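Glutathione S-transferase (PDB 6J3E) probably conjugates glutathione to electrophilic substrates, as a serine-type glutathione S-transferase of a white-rot fungus related to the LigE etherases. Local coordinates at residues 25-38 with 243-255. Residues are numbered along the deposited sequence; the frame is centred on the assembly and turned at random.
With EDO (1,2-ethanediol), chain D.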
loop_
_atom_site.group_PDB
_atom_site.type_symbol
_atom_site.label_atom_id
_atom_site.label_comp_id
_atom_site.label_asym_id
_atom_site.label_seq_id
_atom_site.Cartn_x
_atom_site.Cartn_y
_atom_site.Cartn_z
ATOM N N TRP A 25 17.147 -9.884 6.354
ATOM C CA TRP A 25 16.883 -11.073 5.560
ATOM C C TRP A 25 16.337 -10.709 4.187
ATOM O O TRP A 25 16.594 -11.423 3.206
ATOM C CB TRP A 25 15.917 -11.997 6.273
ATOM C CG TRP A 25 16.584 -13.125 6.962
ATOM C CD1 TRP A 25 16.760 -13.274 8.305
ATOM C CD2 TRP A 25 17.159 -14.284 6.348
ATOM N NE1 TRP A 25 17.416 -14.456 8.569
ATOM C CE2 TRP A 25 17.665 -15.098 7.385
ATOM C CE3 TRP A 25 17.299 -14.711 5.022
ATOM C CZ2 TRP A 25 18.301 -16.311 7.141
ATOM C CZ3 TRP A 25 17.932 -15.923 4.777
ATOM C CH2 TRP A 25 18.430 -16.705 5.834
ATOM N N LYS A 26 15.591 -9.605 4.093
ATOM C CA LYS A 26 15.194 -9.122 2.780
ATOM C C LYS A 26 16.423 -8.996 1.894
ATOM O O LYS A 26 16.448 -9.505 0.769
ATOM C CB LYS A 26 14.455 -7.787 2.896
ATOM C CG LYS A 26 13.054 -7.888 3.500
ATOM C CD LYS A 26 12.288 -6.561 3.400
ATOM C CE LYS A 26 12.397 -5.777 4.673
ATOM N NZ LYS A 26 12.223 -4.322 4.520
ATOM N N THR A 27 17.489 -8.397 2.425
ATOM C CA THR A 27 18.702 -8.200 1.630
ATOM C C THR A 27 19.516 -9.487 1.504
ATOM O O THR A 27 20.118 -9.739 0.450
ATOM C CB THR A 27 19.528 -7.059 2.227
ATOM O OG1 THR A 27 18.840 -5.830 1.979
ATOM C CG2 THR A 27 20.924 -6.970 1.601
ATOM N N ARG A 28 19.534 -10.323 2.545
ATOM C CA ARG A 28 20.180 -11.624 2.418
ATOM C C ARG A 28 19.483 -12.466 1.352
ATOM O O ARG A 28 20.131 -13.000 0.442
ATOM C CB ARG A 28 20.196 -12.351 3.768
ATOM C CG ARG A 28 20.951 -13.681 3.739
ATOM C CD ARG A 28 21.053 -14.352 5.111
ATOM N NE ARG A 28 21.826 -13.574 6.073
ATOM C CZ ARG A 28 23.158 -13.554 6.141
ATOM N NH1 ARG A 28 23.896 -14.260 5.293
ATOM N NH2 ARG A 28 23.759 -12.819 7.068
ATOM N N TYR A 29 18.155 -12.587 1.443
ATOM C CA TYR A 29 17.408 -13.281 0.401
ATOM C C TYR A 29 17.776 -12.741 -0.978
ATOM O O TYR A 29 18.054 -13.513 -1.904
ATOM C CB TYR A 29 15.900 -13.143 0.646
ATOM C CG TYR A 29 15.256 -14.237 1.487
ATOM C CD1 TYR A 29 15.510 -15.585 1.236
ATOM C CD2 TYR A 29 14.369 -13.922 2.506
ATOM C CE1 TYR A 29 14.902 -16.586 1.986
ATOM C CE2 TYR A 29 13.764 -14.910 3.260
ATOM C CZ TYR A 29 14.028 -16.243 3.002
ATOM O OH TYR A 29 13.417 -17.226 3.772
ATOM N N THR A 30 17.830 -11.410 -1.119
ATOM C CA THR A 30 18.085 -10.815 -2.429
ATOM C C THR A 30 19.480 -11.179 -2.949
ATOM O O THR A 30 19.633 -11.541 -4.127
ATOM C CB THR A 30 17.883 -9.295 -2.364
ATOM O OG1 THR A 30 16.584 -9.013 -1.820
ATOM C CG2 THR A 30 17.949 -8.678 -3.756
ATOM N N LEU A 31 20.505 -11.129 -2.084
ATOM C CA LEU A 31 21.852 -11.503 -2.520
ATOM C C LEU A 31 21.956 -12.997 -2.833
ATOM O O LEU A 31 22.690 -13.385 -3.747
ATOM C CB LEU A 31 22.876 -11.101 -1.459
ATOM C CG LEU A 31 23.117 -9.604 -1.243
ATOM C CD1 LEU A 31 23.779 -9.392 0.096
ATOM C CD2 LEU A 31 23.983 -9.014 -2.338
ATOM N N ASN A 32 21.217 -13.844 -2.104
ATOM C CA ASN A 32 21.204 -15.280 -2.391
ATOM C C ASN A 32 20.480 -15.577 -3.704
ATOM O O ASN A 32 20.939 -16.404 -4.498
ATOM C CB ASN A 32 20.553 -16.042 -1.232
ATOM C CG ASN A 32 21.412 -16.043 0.032
ATOM O OD1 ASN A 32 22.559 -15.579 0.023
ATOM N ND2 ASN A 32 20.868 -16.581 1.120
ATOM N N PHE A 33 19.349 -14.915 -3.952
ATOM C CA PHE A 33 18.580 -15.188 -5.160
ATOM C C PHE A 33 19.254 -14.611 -6.392
ATOM O O PHE A 33 19.178 -15.198 -7.477
ATOM C CB PHE A 33 17.167 -14.625 -5.021
ATOM C CG PHE A 33 16.368 -14.646 -6.301
ATOM C CD1 PHE A 33 15.675 -15.791 -6.685
ATOM C CD2 PHE A 33 16.302 -13.521 -7.104
ATOM C CE1 PHE A 33 14.931 -15.817 -7.850
ATOM C CE2 PHE A 33 15.574 -13.530 -8.270
ATOM C CZ PHE A 33 14.878 -14.686 -8.648
ATOM N N LYS A 34 19.890 -13.445 -6.258
ATOM C CA LYS A 34 20.649 -12.898 -7.378
ATOM C C LYS A 34 21.955 -13.646 -7.602
ATOM O O LYS A 34 22.514 -13.572 -8.705
ATOM C CB LYS A 34 20.939 -11.412 -7.167
ATOM C CG LYS A 34 19.767 -10.500 -7.492
ATOM C CD LYS A 34 20.164 -9.047 -7.306
ATOM C CE LYS A 34 19.129 -8.116 -7.921
ATOM N NZ LYS A 34 19.102 -8.189 -9.421
ATOM N N GLY A 35 22.437 -14.364 -6.594
ATOM C CA GLY A 35 23.644 -15.144 -6.730
ATOM C C GLY A 35 24.924 -14.362 -6.574
ATOM O O GLY A 35 25.960 -14.798 -7.088
ATOM N N ILE A 36 24.894 -13.226 -5.878
ATOM C CA ILE A 36 26.071 -12.374 -5.703
ATOM C C ILE A 36 26.827 -12.817 -4.455
ATOM O O ILE A 36 26.222 -12.996 -3.387
ATOM C CB ILE A 36 25.676 -10.890 -5.631
ATOM C CG1 ILE A 36 24.802 -10.532 -6.835
ATOM C CG2 ILE A 36 26.915 -10.005 -5.608
ATOM C CD1 ILE A 36 24.175 -9.158 -6.775
ATOM N N PRO A 37 28.134 -13.041 -4.546
ATOM C CA PRO A 37 28.901 -13.403 -3.352
ATOM C C PRO A 37 29.035 -12.216 -2.427
ATOM O O PRO A 37 29.147 -11.066 -2.867
ATOM C CB PRO A 37 30.264 -13.805 -3.916
ATOM C CG PRO A 37 30.370 -13.010 -5.173
ATOM C CD PRO A 37 28.982 -12.986 -5.749
ATOM N N TYR A 38 29.048 -12.504 -1.131
ATOM C CA TYR A 38 29.225 -11.445 -0.156
ATOM C C TYR A 38 29.815 -12.024 1.111
ATOM O O TYR A 38 29.778 -13.233 1.342
ATOM C CB TYR A 38 27.906 -10.753 0.166
ATOM C CG TYR A 38 26.855 -11.720 0.647
ATOM C CD1 TYR A 38 26.064 -12.414 -0.258
ATOM C CD2 TYR A 38 26.654 -11.945 2.000
ATOM C CE1 TYR A 38 25.107 -13.288 0.167
ATOM C CE2 TYR A 38 25.694 -12.819 2.433
ATOM C CZ TYR A 38 24.925 -13.487 1.505
ATOM O OH TYR A 38 23.956 -14.357 1.905
ATOM N N GLN A 243 5.318 -20.091 0.427
ATOM C CA GLN A 243 6.341 -19.140 0.009
ATOM C C GLN A 243 7.669 -19.431 0.678
ATOM O O GLN A 243 8.722 -19.346 0.037
ATOM C CB GLN A 243 5.904 -17.721 0.311
ATOM C CG GLN A 243 4.828 -17.288 -0.621
ATOM C CD GLN A 243 4.236 -15.987 -0.207
ATOM O OE1 GLN A 243 4.159 -15.689 0.983
ATOM N NE2 GLN A 243 3.785 -15.204 -1.178
ATOM N N LEU A 244 7.644 -19.768 1.971
ATOM C CA LEU A 244 8.879 -20.131 2.648
ATOM C C LEU A 244 9.557 -21.288 1.931
ATOM O O LEU A 244 10.761 -21.243 1.656
ATOM C CB LEU A 244 8.595 -20.484 4.108
ATOM C CG LEU A 244 8.572 -19.301 5.070
ATOM C CD1 LEU A 244 8.744 -19.768 6.503
ATOM C CD2 LEU A 244 9.677 -18.372 4.685
ATOM N N ALA A 245 8.780 -22.314 1.575
ATOM C CA ALA A 245 9.359 -23.476 0.907
ATOM C C ALA A 245 9.965 -23.095 -0.434
ATOM O O ALA A 245 11.072 -23.530 -0.776
ATOM C CB ALA A 245 8.301 -24.561 0.728
ATOM N N LEU A 246 9.257 -22.264 -1.200
ATOM C CA LEU A 246 9.753 -21.846 -2.503
ATOM C C LEU A 246 11.116 -21.180 -2.413
ATOM O O LEU A 246 11.918 -21.273 -3.354
ATOM C CB LEU A 246 8.749 -20.894 -3.140
ATOM C CG LEU A 246 7.544 -21.537 -3.813
ATOM C CD1 LEU A 246 6.559 -20.446 -4.194
ATOM C CD2 LEU A 246 7.998 -22.331 -5.036
ATOM N N PHE A 247 11.392 -20.497 -1.305
ATOM C CA PHE A 247 12.625 -19.750 -1.127
ATOM C C PHE A 247 13.664 -20.505 -0.323
ATOM O O PHE A 247 14.782 -20.004 -0.167
ATOM C CB PHE A 247 12.335 -18.404 -0.446
ATOM C CG PHE A 247 11.738 -17.387 -1.367
ATOM C CD1 PHE A 247 10.366 -17.289 -1.518
ATOM C CD2 PHE A 247 12.561 -16.537 -2.109
ATOM C CE1 PHE A 247 9.817 -16.357 -2.387
ATOM C CE2 PHE A 247 12.020 -15.601 -2.992
ATOM C CZ PHE A 247 10.645 -15.511 -3.131
ATOM N N GLU A 248 13.323 -21.692 0.188
ATOM C CA GLU A 248 14.209 -22.385 1.119
ATOM C C GLU A 248 15.636 -22.482 0.590
ATOM O O GLU A 248 16.594 -22.228 1.326
ATOM C CB GLU A 248 13.659 -23.768 1.414
ATOM C CG GLU A 248 14.411 -24.477 2.494
ATOM C CD GLU A 248 13.597 -25.609 3.065
ATOM O OE1 GLU A 248 14.001 -26.147 4.119
ATOM O OE2 GLU A 248 12.547 -25.948 2.460
ATOM N N LYS A 249 15.795 -22.812 -0.697
ATOM C CA LYS A 249 17.115 -22.894 -1.312
ATOM C C LYS A 249 17.884 -21.577 -1.231
ATOM O O LYS A 249 19.082 -21.546 -1.547
ATOM C CB LYS A 249 16.977 -23.340 -2.772
ATOM C CG LYS A 249 16.531 -22.240 -3.725
ATOM C CD LYS A 249 15.865 -22.760 -5.022
ATOM C CE LYS A 249 14.360 -22.960 -4.842
ATOM N NZ LYS A 249 13.642 -23.033 -6.145
ATOM N N TYR A 250 17.232 -20.496 -0.809
ATOM C CA TYR A 250 17.899 -19.229 -0.577
ATOM C C TYR A 250 17.894 -18.817 0.890
ATOM O O TYR A 250 18.460 -17.770 1.221
ATOM C CB TYR A 250 17.246 -18.139 -1.427
ATOM C CG TYR A 250 17.116 -18.480 -2.898
ATOM C CD1 TYR A 250 18.211 -18.405 -3.758
ATOM C CD2 TYR A 250 15.886 -18.853 -3.433
ATOM C CE1 TYR A 250 18.076 -18.714 -5.104
ATOM C CE2 TYR A 250 15.748 -19.153 -4.771
ATOM C CZ TYR A 250 16.841 -19.090 -5.600
ATOM O OH TYR A 250 16.680 -19.387 -6.931
ATOM N N GLU A 251 17.269 -19.606 1.773
ATOM C CA GLU A 251 17.262 -19.338 3.213
ATOM C C GLU A 251 18.547 -19.897 3.827
ATOM O O GLU A 251 18.560 -20.935 4.493
ATOM C CB GLU A 251 16.020 -19.946 3.861
ATOM C CG GLU A 251 15.991 -19.851 5.394
ATOM C CD GLU A 251 14.816 -20.560 6.022
ATOM O OE1 GLU A 251 14.825 -20.750 7.261
ATOM O OE2 GLU A 251 13.869 -20.921 5.296
ATOM N N VAL A 252 19.656 -19.201 3.568
ATOM C CA VAL A 252 20.977 -19.709 3.945
ATOM C C VAL A 252 21.878 -18.551 4.365
ATOM O O VAL A 252 21.814 -17.455 3.802
ATOM C CB VAL A 252 21.639 -20.512 2.794
ATOM C CG1 VAL A 252 20.697 -21.560 2.203
ATOM C CG2 VAL A 252 22.091 -19.588 1.708
ATOM N N VAL A 253 22.718 -18.803 5.365
ATOM C CA VAL A 253 23.830 -17.920 5.705
ATOM C C VAL A 253 25.096 -18.533 5.103
ATOM O O VAL A 253 25.558 -19.574 5.594
ATOM C CB VAL A 253 23.967 -17.733 7.218
ATOM C CG1 VAL A 253 22.900 -16.779 7.719
ATOM C CG2 VAL A 253 23.847 -19.057 7.911
ATOM N N PRO A 254 25.674 -17.937 4.062
ATOM C CA PRO A 254 26.588 -18.687 3.190
ATOM C C PRO A 254 27.910 -19.169 3.767
ATOM O O PRO A 254 28.779 -19.527 2.963
ATOM C CB PRO A 254 26.845 -17.692 2.050
ATOM C CG PRO A 254 25.594 -16.966 1.946
ATOM C CD PRO A 254 25.169 -16.738 3.377
ATOM N N ASP A 255 28.108 -19.176 5.091
ATOM C CA ASP A 255 29.182 -19.982 5.670
ATOM C C ASP A 255 30.565 -19.354 5.448
ATOM O O ASP A 255 30.955 -19.079 4.309
ATOM C CB ASP A 255 29.108 -21.400 5.063
ATOM C CG ASP A 255 29.430 -22.503 6.047
ATOM O OD1 ASP A 255 28.732 -22.623 7.074
ATOM O OD2 ASP A 255 30.356 -23.288 5.758
HETATM C C1 EDO D . 16.099 -0.889 6.332
HETATM O O1 EDO D . 15.557 -0.710 7.650
HETATM C C2 EDO D . 14.993 -1.358 5.398
HETATM O O2 EDO D . 14.911 -2.781 5.454
HETATM O O HOH W 1 12.942 -19.914 2.894
#
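Asn32, near the C-terminal end of helix 22-34, clasps the chain that runs on from helix 235-247. Its ND2 gives both hydrogens to backbone carbonyls, reaching Tyr250 O at 2.7 Å in an almost straight bond (170°) and Val252 O at 3.0 Å; both acceptors lie in the amide plane. Tyr38 OH donates to Asn32 OD1 (2.6 Å), so three bonds fix the rotation of the amide. The tight part lies beside it. Tyr29 presents a ring face to the edge of Phe247, and a water joins Tyr29 OH to Leu244 O and Glu251 OE2. Trp25 brings its ring edge, through CH2, to Val252 N at 3.6 Å. Val253 CG1 sits over the buried guanidinium, 3.6 Å from Arg28 CZ. On the partly exposed flank, Phe33 carries CG anti to its backbone N (chi1 170°), laying CB over the Tyr250 face and turning its ring edge to it. Pro254 lies on the solvent side, yet its CG is 3.1 Å from Tyr38 OH, the side chains crossing at about a right angle. The contact joins the thioredoxin-like and helical domains: Arg28 NH2 forms a salt bridge with Asp9, ending strand 5-9, and Glu251 another with Arg220 of helix 206-222, which also packs against Trp25 and Tyr29.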